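Local structure of glycosyl hydrolases family 2, sugar binding domain protein (Bacteroides uniformis str. 3978 T3 ii, 6D1P) at residues Q352-M356 / G604-Y610; H518-H522 / I775-N779; I554-D558 / E642-Y646. The protein is a beta-glucuronidase of glycoside hydrolase family 2 from a human gut bacterium, probably cleaving glucuronic acid from its glycosidic partners. All coordinates share one frame; numbering follows the deposited sequence.

Contact 1. Residues Q352-M356 / G604-Y610; sequences QIKEM and GTPKESY
Tyr610 lays its ring against helix 343-356 at Gln352 and Met356. One face takes Met356, whose CG sits 3.7 Å above the plane of the Tyr610 ring, displaced toward its rim. The Met356 sulfur follows obliquely, making a Met-aromatic contact with SD 4.5 Å from the Tyr610 ring centroid. Met356 CG is anti to the backbone N (chi1 -169°), which carries CG over the ring face while the chain end leads off. The edge of the ring meets the backbone: Tyr610 OH donates to a lone pair of Gln352 O at 2.6 Å, in the carbonyl plane. The Gln352 side chain is extended and crosses to the loop. Its amide plane is turned 46° from the ring. Gln352 NE2 gives Gly604 O a nearly straight bond of 2.8 Å. Pro606 CG lies beside that same nitrogen. The contact joins helix 343-356 to helix 609-617 and the loop before it; strands 321-329 and 572-574 pair in the barrel sheet. A water donates to both Tyr610 OH and Glu355 OE1. The phenol is thus donor to a helix carbonyl and acceptor from water, which is likely to fix the rotation of its hydroxyl.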
loop_
_atom_site.group_PDB
_atom_site.type_symbol
_atom_site.label_atom_id
_atom_site.label_comp_id
_atom_site.label_asym_id
_atom_site.label_seq_id
_atom_site.Cartn_x
_atom_site.Cartn_y
_atom_site.Cartn_z
ATOM N N GLN A 352 -34.965 -3.624 -1.792
ATOM C CA GLN A 352 -34.824 -4.684 -2.783
ATOM C C GLN A 352 -35.047 -6.053 -2.150
ATOM O O GLN A 352 -35.636 -6.954 -2.768
ATOM C CB GLN A 352 -33.439 -4.603 -3.420
ATOM C CG GLN A 352 -33.345 -5.081 -4.864
ATOM C CD GLN A 352 -31.916 -4.943 -5.415
ATOM O OE1 GLN A 352 -30.971 -4.757 -4.651
ATOM N NE2 GLN A 352 -31.760 -5.043 -6.731
ATOM N N ILE A 353 -34.585 -6.215 -0.909
ATOM C CA ILE A 353 -34.757 -7.469 -0.186
ATOM C C ILE A 353 -36.226 -7.674 0.164
ATOM O O ILE A 353 -36.808 -8.730 -0.122
ATOM C CB ILE A 353 -33.863 -7.476 1.071
ATOM C CG1 ILE A 353 -32.386 -7.446 0.658
ATOM C CG2 ILE A 353 -34.192 -8.663 1.966
ATOM C CD1 ILE A 353 -31.411 -7.510 1.791
ATOM N N LYS A 354 -36.837 -6.664 0.795
ATOM C CA LYS A 354 -38.257 -6.727 1.127
ATOM C C LYS A 354 -39.101 -7.063 -0.099
ATOM O O LYS A 354 -39.968 -7.938 -0.044
ATOM C CB LYS A 354 -38.707 -5.404 1.742
ATOM C CG LYS A 354 -40.190 -5.387 2.092
ATOM C CD LYS A 354 -40.486 -6.275 3.287
ATOM C CE LYS A 354 -41.990 -6.330 3.574
ATOM N NZ LYS A 354 -42.234 -6.904 4.931
ATOM N N GLU A 355 -38.817 -6.413 -1.233
ATOM C CA GLU A 355 -39.544 -6.675 -2.472
ATOM C C GLU A 355 -39.301 -8.070 -3.018
ATOM O O GLU A 355 -40.074 -8.521 -3.869
ATOM C CB GLU A 355 -39.150 -5.652 -3.534
ATOM C CG GLU A 355 -39.663 -4.289 -3.196
ATOM C CD GLU A 355 -39.026 -3.197 -4.016
ATOM O OE1 GLU A 355 -38.358 -3.521 -5.030
ATOM O OE2 GLU A 355 -39.186 -2.012 -3.625
ATOM N N MET A 356 -38.212 -8.727 -2.608
ATOM C CA MET A 356 -37.985 -10.105 -3.016
ATOM C C MET A 356 -38.911 -11.055 -2.259
ATOM O O MET A 356 -39.122 -12.190 -2.694
ATOM C CB MET A 356 -36.518 -10.484 -2.792
ATOM C CG MET A 356 -36.090 -11.817 -3.413
ATOM S SD MET A 356 -34.388 -12.296 -2.935
ATOM C CE MET A 356 -34.514 -12.130 -1.154
ATOM N N GLY A 604 -25.812 -4.305 -6.775
ATOM C CA GLY A 604 -27.250 -4.404 -6.668
ATOM C C GLY A 604 -27.958 -4.792 -7.943
ATOM O O GLY A 604 -29.184 -4.908 -7.934
ATOM N N THR A 605 -27.242 -4.990 -9.034
ATOM C CA THR A 605 -27.884 -5.436 -10.261
ATOM C C THR A 605 -28.416 -6.844 -10.044
ATOM O O THR A 605 -27.637 -7.741 -9.701
ATOM C CB THR A 605 -26.916 -5.415 -11.443
ATOM O OG1 THR A 605 -26.275 -4.126 -11.540
ATOM C CG2 THR A 605 -27.666 -5.722 -12.733
ATOM N N PRO A 606 -29.715 -7.086 -10.233
ATOM C CA PRO A 606 -30.265 -8.427 -9.978
ATOM C C PRO A 606 -29.778 -9.479 -10.964
ATOM O O PRO A 606 -29.736 -9.254 -12.174
ATOM C CB PRO A 606 -31.780 -8.217 -10.105
ATOM C CG PRO A 606 -31.983 -6.746 -9.815
ATOM C CD PRO A 606 -30.755 -6.046 -10.303
ATOM N N LYS A 607 -29.395 -10.637 -10.424
ATOM C CA LYS A 607 -29.289 -11.846 -11.222
ATOM C C LYS A 607 -30.688 -12.407 -11.469
ATOM O O LYS A 607 -31.665 -11.996 -10.846
ATOM C CB LYS A 607 -28.432 -12.906 -10.517
ATOM C CG LYS A 607 -27.070 -12.430 -10.010
ATOM C CD LYS A 607 -26.285 -13.591 -9.414
ATOM C CE LYS A 607 -24.996 -13.115 -8.740
ATOM N NZ LYS A 607 -24.272 -14.165 -7.934
ATOM N N GLU A 608 -30.780 -13.379 -12.370
ATOM C CA GLU A 608 -32.089 -13.961 -12.644
ATOM C C GLU A 608 -32.564 -14.886 -11.529
ATOM O O GLU A 608 -33.761 -15.198 -11.465
ATOM C CB GLU A 608 -32.056 -14.673 -13.997
ATOM C CG GLU A 608 -31.490 -13.747 -15.093
ATOM C CD GLU A 608 -32.092 -13.975 -16.469
ATOM O OE1 GLU A 608 -33.348 -14.121 -16.591
ATOM O OE2 GLU A 608 -31.301 -14.023 -17.431
ATOM N N SER A 609 -31.677 -15.282 -10.622
ATOM C CA SER A 609 -32.112 -16.021 -9.448
ATOM C C SER A 609 -32.901 -15.157 -8.481
ATOM O O SER A 609 -33.661 -15.700 -7.676
ATOM C CB SER A 609 -30.908 -16.601 -8.731
ATOM O OG SER A 609 -29.929 -15.586 -8.553
ATOM N N TYR A 610 -32.719 -13.829 -8.513
ATOM C CA TYR A 610 -33.521 -12.956 -7.657
ATOM C C TYR A 610 -35.022 -13.159 -7.904
ATOM O O TYR A 610 -35.824 -13.029 -6.975
ATOM C CB TYR A 610 -33.121 -11.492 -7.886
ATOM C CG TYR A 610 -33.979 -10.455 -7.157
ATOM C CD1 TYR A 610 -35.138 -9.929 -7.750
ATOM C CD2 TYR A 610 -33.621 -9.980 -5.893
ATOM C CE1 TYR A 610 -35.922 -8.964 -7.089
ATOM C CE2 TYR A 610 -34.405 -9.025 -5.223
ATOM C CZ TYR A 610 -35.558 -8.524 -5.831
ATOM O OH TYR A 610 -36.327 -7.578 -5.176
HETATM O O HOH W 1 -36.881 -5.044 -6.819
#

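Contact 2. Residues H518-H522 / I775-N779; sequences HAGRH and IQAAN
Arg521 and Asn779 carry most of the polar contact between the turn and the chain leaving strand 774-776. The tight part is made mostly of direct contacts. Asn779 pairs its amide with the backbone of His522: OD1 receives His522 N at 2.7 Å on a lone pair, and ND2 gives a bond of 2.8 Å to His522 O from above the carbonyl plane. The His522 ring points elsewhere, bonding Tyr626 and Ser629 and stacking on Trp630. Ala778 CB fills the middle, 3.5 Å from Gly520 O. At the far end, His518 uses NE2, in its ring plane, to reach Gln776 O at 2.8 Å, and Ile775 CG1 meets the ring edge. His518 CD2 also lies 3.5 Å above the centre of the Arg521 guanidinium plane. Arg521 bends at chi3 (-75°), which swings its guanidinium edge to Ala777 O and Gln776 OE1. Arg521 NH2 binds both, at 2.9 Å to Ala777 O and 3.1 Å to Gln776 OE1. One water joins Arg521 NE, Ala777 O and Asn779 N.

The looser side is the partly exposed Gln776 end. There a second water links Gln776 OE1 with Arg521 NH1, the latter weakly. A leucine in place of Arg521 would probably leave Ala777 O and Gln776 OE1 without their charged donor and the His518 ring without its flat neighbour.

His518-Arg521 is a type II beta turn, with Gly520 at its third position. It belongs to the loop after barrel strand 510-511, and here that loop docks on the C-terminal beta domain.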
loop_
_atom_site.group_PDB
_atom_site.type_symbol
_atom_site.label_atom_id
_atom_site.label_comp_id
_atom_site.label_asym_id
_atom_site.label_seq_id
_atom_site.Cartn_x
_atom_site.Cartn_y
_atom_site.Cartn_z
ATOM N N HIS A 518 -21.929 -17.065 -11.463
ATOM C CA HIS A 518 -21.292 -16.018 -12.249
ATOM C C HIS A 518 -22.393 -15.331 -13.040
ATOM O O HIS A 518 -22.914 -15.900 -14.004
ATOM C CB HIS A 518 -20.260 -16.666 -13.163
ATOM C CG HIS A 518 -19.274 -15.727 -13.781
ATOM N ND1 HIS A 518 -18.780 -14.620 -13.128
ATOM C CD2 HIS A 518 -18.618 -15.791 -14.966
ATOM C CE1 HIS A 518 -17.891 -14.020 -13.902
ATOM N NE2 HIS A 518 -17.776 -14.711 -15.022
ATOM N N ALA A 519 -22.790 -14.134 -12.606
ATOM C CA ALA A 519 -23.822 -13.388 -13.313
ATOM C C ALA A 519 -23.549 -13.379 -14.814
ATOM O O ALA A 519 -22.420 -13.118 -15.262
ATOM C CB ALA A 519 -23.902 -11.959 -12.778
ATOM N N GLY A 520 -24.580 -13.744 -15.581
ATOM C CA GLY A 520 -24.528 -13.768 -17.032
ATOM C C GLY A 520 -23.973 -15.028 -17.657
ATOM O O GLY A 520 -23.886 -15.098 -18.888
ATOM N N ARG A 521 -23.568 -16.018 -16.864
ATOM C CA ARG A 521 -23.193 -17.326 -17.398
ATOM C C ARG A 521 -24.401 -18.267 -17.316
ATOM O O ARG A 521 -25.073 -18.317 -16.283
ATOM C CB ARG A 521 -21.999 -17.898 -16.633
ATOM C CG ARG A 521 -21.653 -19.327 -17.000
ATOM C CD ARG A 521 -20.525 -19.831 -16.117
ATOM N NE ARG A 521 -19.246 -19.248 -16.515
ATOM C CZ ARG A 521 -18.152 -19.258 -15.751
ATOM N NH1 ARG A 521 -18.186 -19.815 -14.540
ATOM N NH2 ARG A 521 -17.022 -18.700 -16.186
ATOM N N HIS A 522 -24.676 -19.000 -18.406
ATOM C CA HIS A 522 -25.794 -19.942 -18.461
ATOM C C HIS A 522 -25.332 -21.242 -19.115
ATOM O O HIS A 522 -24.178 -21.381 -19.536
ATOM C CB HIS A 522 -26.996 -19.343 -19.207
ATOM C CG HIS A 522 -27.350 -17.971 -18.744
ATOM N ND1 HIS A 522 -28.194 -17.741 -17.679
ATOM C CD2 HIS A 522 -26.923 -16.752 -19.159
ATOM C CE1 HIS A 522 -28.296 -16.437 -17.478
ATOM N NE2 HIS A 522 -27.538 -15.815 -18.366
ATOM N N ILE A 775 -11.757 -11.186 -15.382
ATOM C CA ILE A 775 -12.994 -11.901 -15.114
ATOM C C ILE A 775 -13.079 -13.071 -16.080
ATOM O O ILE A 775 -12.751 -12.945 -17.265
ATOM C CB ILE A 775 -14.210 -10.941 -15.232
ATOM C CG1 ILE A 775 -15.527 -11.631 -14.925
ATOM C CG2 ILE A 775 -14.298 -10.370 -16.609
ATOM C CD1 ILE A 775 -16.701 -10.653 -14.863
ATOM N N GLN A 776 -13.531 -14.214 -15.569
ATOM C CA GLN A 776 -13.810 -15.349 -16.441
ATOM C C GLN A 776 -14.927 -15.017 -17.420
ATOM O O GLN A 776 -15.891 -14.329 -17.075
ATOM C CB GLN A 776 -14.213 -16.563 -15.621
ATOM C CG GLN A 776 -13.064 -17.194 -14.875
ATOM C CD GLN A 776 -13.547 -18.372 -14.050
ATOM O OE1 GLN A 776 -14.642 -18.896 -14.282
ATOM N NE2 GLN A 776 -12.753 -18.771 -13.066
ATOM N N ALA A 777 -14.794 -15.517 -18.644
ATOM C CA ALA A 777 -15.809 -15.293 -19.661
ATOM C C ALA A 777 -17.129 -15.963 -19.266
ATOM O O ALA A 777 -17.155 -16.973 -18.556
ATOM C CB ALA A 777 -15.326 -15.831 -21.002
ATOM N N ALA A 778 -18.233 -15.370 -19.714
ATOM C CA ALA A 778 -19.583 -15.861 -19.448
ATOM C C ALA A 778 -20.145 -16.300 -20.795
ATOM O O ALA A 778 -20.572 -15.458 -21.591
ATOM C CB ALA A 778 -20.447 -14.785 -18.804
ATOM N N ASN A 779 -20.103 -17.606 -21.059
ATOM C CA ASN A 779 -20.454 -18.163 -22.370
ATOM C C ASN A 779 -19.682 -17.462 -23.491
ATOM O O ASN A 779 -20.254 -16.992 -24.475
ATOM C CB ASN A 779 -21.972 -18.103 -22.602
ATOM C CG ASN A 779 -22.746 -18.843 -21.525
ATOM O OD1 ASN A 779 -23.479 -18.240 -20.740
ATOM N ND2 ASN A 779 -22.568 -20.162 -21.468
HETATM O O HOH W 2 -18.945 -19.399 -19.378
HETATM O O HOH W 3 -15.934 -21.426 -12.687
#

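Contact 3. Residues I554-D558 / E642-Y646; sequences IRLFD and EILVY
Tyr646 and Asp558 make a buried hydrogen bond. Tyr646 OH donates to Asp558 OD1 at 2.9 Å, coming from above the carboxylate plane, and that plane stands 75° from the phenol ring. With CG anti to the backbone N (chi1 -168°), Asp558 OD1 comes to the Tyr646 hydroxyl. The carboxylate is also gripped by Tyr616 OH at OD2 and by Ala673 N at OD1. Three donors around it are likely to stabilise the negative charge.

The ionic part is Arg555 with Glu642. They come from opposite directions, and Arg555 NH2 lies 2.9 Å from Glu642 OE1. The hydrogen bond in this salt bridge is weak and bent. A water reinforces it, accepting from Arg555 NH2 and donating to Glu642 OE2.

Apolar contacts lie close by. Ile554 CG2 packs 3.7 Å from Tyr646 CZ. Leu644 CD1 covers a face of the Arg555 guanidinium, nearest to NH1 at 4.1 Å.

Glu642, Leu644 and Tyr646 all use one face of their strand, two residues apart. The axes of helix and strand cross at 47°. The arrangement is helix-on-sheet packing: TIM-barrel helix 550-564 against a three-stranded antiparallel sheet of the next domain.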
loop_
_atom_site.group_PDB
_atom_site.type_symbol
_atom_site.label_atom_id
_atom_site.label_comp_id
_atom_site.label_asym_id
_atom_site.label_seq_id
_atom_site.Cartn_x
_atom_site.Cartn_y
_atom_site.Cartn_z
ATOM N N ILE A 554 -30.326 -21.607 -10.369
ATOM C CA ILE A 554 -31.757 -21.326 -10.435
ATOM C C ILE A 554 -32.558 -22.580 -10.096
ATOM O O ILE A 554 -33.503 -22.546 -9.298
ATOM C CB ILE A 554 -32.094 -20.765 -11.830
ATOM C CG1 ILE A 554 -31.833 -19.253 -11.838
ATOM C CG2 ILE A 554 -33.515 -21.117 -12.256
ATOM C CD1 ILE A 554 -31.586 -18.690 -13.197
ATOM N N ARG A 555 -32.147 -23.713 -10.662
ATOM C CA ARG A 555 -32.743 -24.992 -10.329
ATOM C C ARG A 555 -32.541 -25.337 -8.860
ATOM O O ARG A 555 -33.444 -25.890 -8.219
ATOM C CB ARG A 555 -32.144 -26.071 -11.222
ATOM C CG ARG A 555 -32.602 -25.974 -12.676
ATOM C CD ARG A 555 -31.774 -26.877 -13.552
ATOM N NE ARG A 555 -32.371 -27.065 -14.866
ATOM C CZ ARG A 555 -32.393 -26.137 -15.821
ATOM N NH1 ARG A 555 -31.857 -24.936 -15.610
ATOM N NH2 ARG A 555 -32.952 -26.407 -16.991
ATOM N N LEU A 556 -31.360 -25.025 -8.308
ATOM C CA LEU A 556 -31.098 -25.352 -6.908
ATOM C C LEU A 556 -31.986 -24.535 -5.990
ATOM O O LEU A 556 -32.547 -25.072 -5.025
ATOM C CB LEU A 556 -29.619 -25.133 -6.557
ATOM C CG LEU A 556 -29.111 -25.469 -5.134
ATOM C CD1 LEU A 556 -27.600 -25.725 -5.154
ATOM C CD2 LEU A 556 -29.421 -24.371 -4.102
ATOM N N PHE A 557 -32.120 -23.231 -6.267
ATOM C CA PHE A 557 -33.016 -22.402 -5.470
ATOM C C PHE A 557 -34.459 -22.873 -5.624
ATOM O O PHE A 557 -35.203 -22.981 -4.642
ATOM C CB PHE A 557 -32.910 -20.935 -5.894
ATOM C CG PHE A 557 -31.601 -20.267 -5.550
ATOM C CD1 PHE A 557 -31.015 -20.434 -4.308
ATOM C CD2 PHE A 557 -30.980 -19.432 -6.481
ATOM C CE1 PHE A 557 -29.811 -19.793 -3.990
ATOM C CE2 PHE A 557 -29.793 -18.785 -6.190
ATOM C CZ PHE A 557 -29.195 -18.963 -4.942
ATOM N N ASP A 558 -34.867 -23.140 -6.868
ATOM C CA ASP A 558 -36.216 -23.606 -7.176
ATOM C C ASP A 558 -36.561 -24.838 -6.344
ATOM O O ASP A 558 -37.525 -24.838 -5.571
ATOM C CB ASP A 558 -36.292 -23.905 -8.682
ATOM C CG ASP A 558 -37.711 -24.118 -9.186
ATOM O OD1 ASP A 558 -37.870 -24.189 -10.416
ATOM O OD2 ASP A 558 -38.660 -24.211 -8.384
ATOM N N GLU A 642 -36.036 -25.674 -24.086
ATOM C CA GLU A 642 -36.762 -25.377 -22.863
ATOM C C GLU A 642 -36.702 -23.892 -22.523
ATOM O O GLU A 642 -35.662 -23.238 -22.684
ATOM C CB GLU A 642 -36.185 -26.205 -21.716
ATOM C CG GLU A 642 -36.712 -25.878 -20.336
ATOM C CD GLU A 642 -35.672 -26.188 -19.268
ATOM O OE1 GLU A 642 -34.676 -25.413 -19.157
ATOM O OE2 GLU A 642 -35.831 -27.222 -18.577
ATOM N N ILE A 643 -37.838 -23.365 -22.058
ATOM C CA ILE A 643 -37.973 -22.003 -21.555
ATOM C C ILE A 643 -38.662 -22.088 -20.201
ATOM O O ILE A 643 -39.743 -22.677 -20.089
ATOM C CB ILE A 643 -38.784 -21.104 -22.517
ATOM C CG1 ILE A 643 -38.024 -20.823 -23.801
ATOM C CG2 ILE A 643 -39.167 -19.779 -21.869
ATOM C CD1 ILE A 643 -38.251 -21.848 -24.882
ATOM N N LEU A 644 -38.041 -21.519 -19.173
ATOM C CA LEU A 644 -38.627 -21.487 -17.838
ATOM C C LEU A 644 -39.099 -20.077 -17.521
ATOM O O LEU A 644 -38.483 -19.093 -17.928
ATOM C CB LEU A 644 -37.624 -21.938 -16.769
ATOM C CG LEU A 644 -36.789 -23.186 -17.063
ATOM C CD1 LEU A 644 -35.599 -23.329 -16.067
ATOM C CD2 LEU A 644 -37.655 -24.436 -17.086
ATOM N N VAL A 645 -40.184 -19.972 -16.776
ATOM C CA VAL A 645 -40.700 -18.672 -16.381
ATOM C C VAL A 645 -40.899 -18.674 -14.880
ATOM O O VAL A 645 -41.414 -19.647 -14.315
ATOM C CB VAL A 645 -42.017 -18.333 -17.102
ATOM C CG1 VAL A 645 -42.542 -17.018 -16.594
ATOM C CG2 VAL A 645 -41.793 -18.263 -18.605
ATOM N N TYR A 646 -40.497 -17.598 -14.232
ATOM C CA TYR A 646 -40.644 -17.500 -12.788
ATOM C C TYR A 646 -41.681 -16.418 -12.516
ATOM O O TYR A 646 -41.415 -15.221 -12.664
ATOM C CB TYR A 646 -39.284 -17.278 -12.104
ATOM C CG TYR A 646 -38.524 -18.590 -12.118
ATOM C CD1 TYR A 646 -38.687 -19.527 -11.084
ATOM C CD2 TYR A 646 -37.732 -18.949 -13.212
ATOM C CE1 TYR A 646 -38.038 -20.759 -11.119
ATOM C CE2 TYR A 646 -37.089 -20.177 -13.258
ATOM C CZ TYR A 646 -37.257 -21.081 -12.207
ATOM O OH TYR A 646 -36.625 -22.295 -12.255
HETATM O O HOH W 4 -34.851 -28.590 -16.375
#

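Overall arrangement
The centres of contacts 1 and 3 are about 15 Å apart; contact 2 lies about 18 Å from each. All three use the TIM barrel. Contact 1 joins two of its own helices, whereas contacts 2 and 3 tie it to C-terminal beta domains. Contact 1 touches both others through 604-610: Ser609 packs on Phe557, and Lys607 on Ala519. Contacts 2 and 3 stay about 6 Å apart at their nearest atoms. Along the chain, contact 3 is nested within contact 2, and contact 1 crosses both. The segment 604-610, leading into helix 609-617, therefore touches the barrel-side segments of both interdomain contacts.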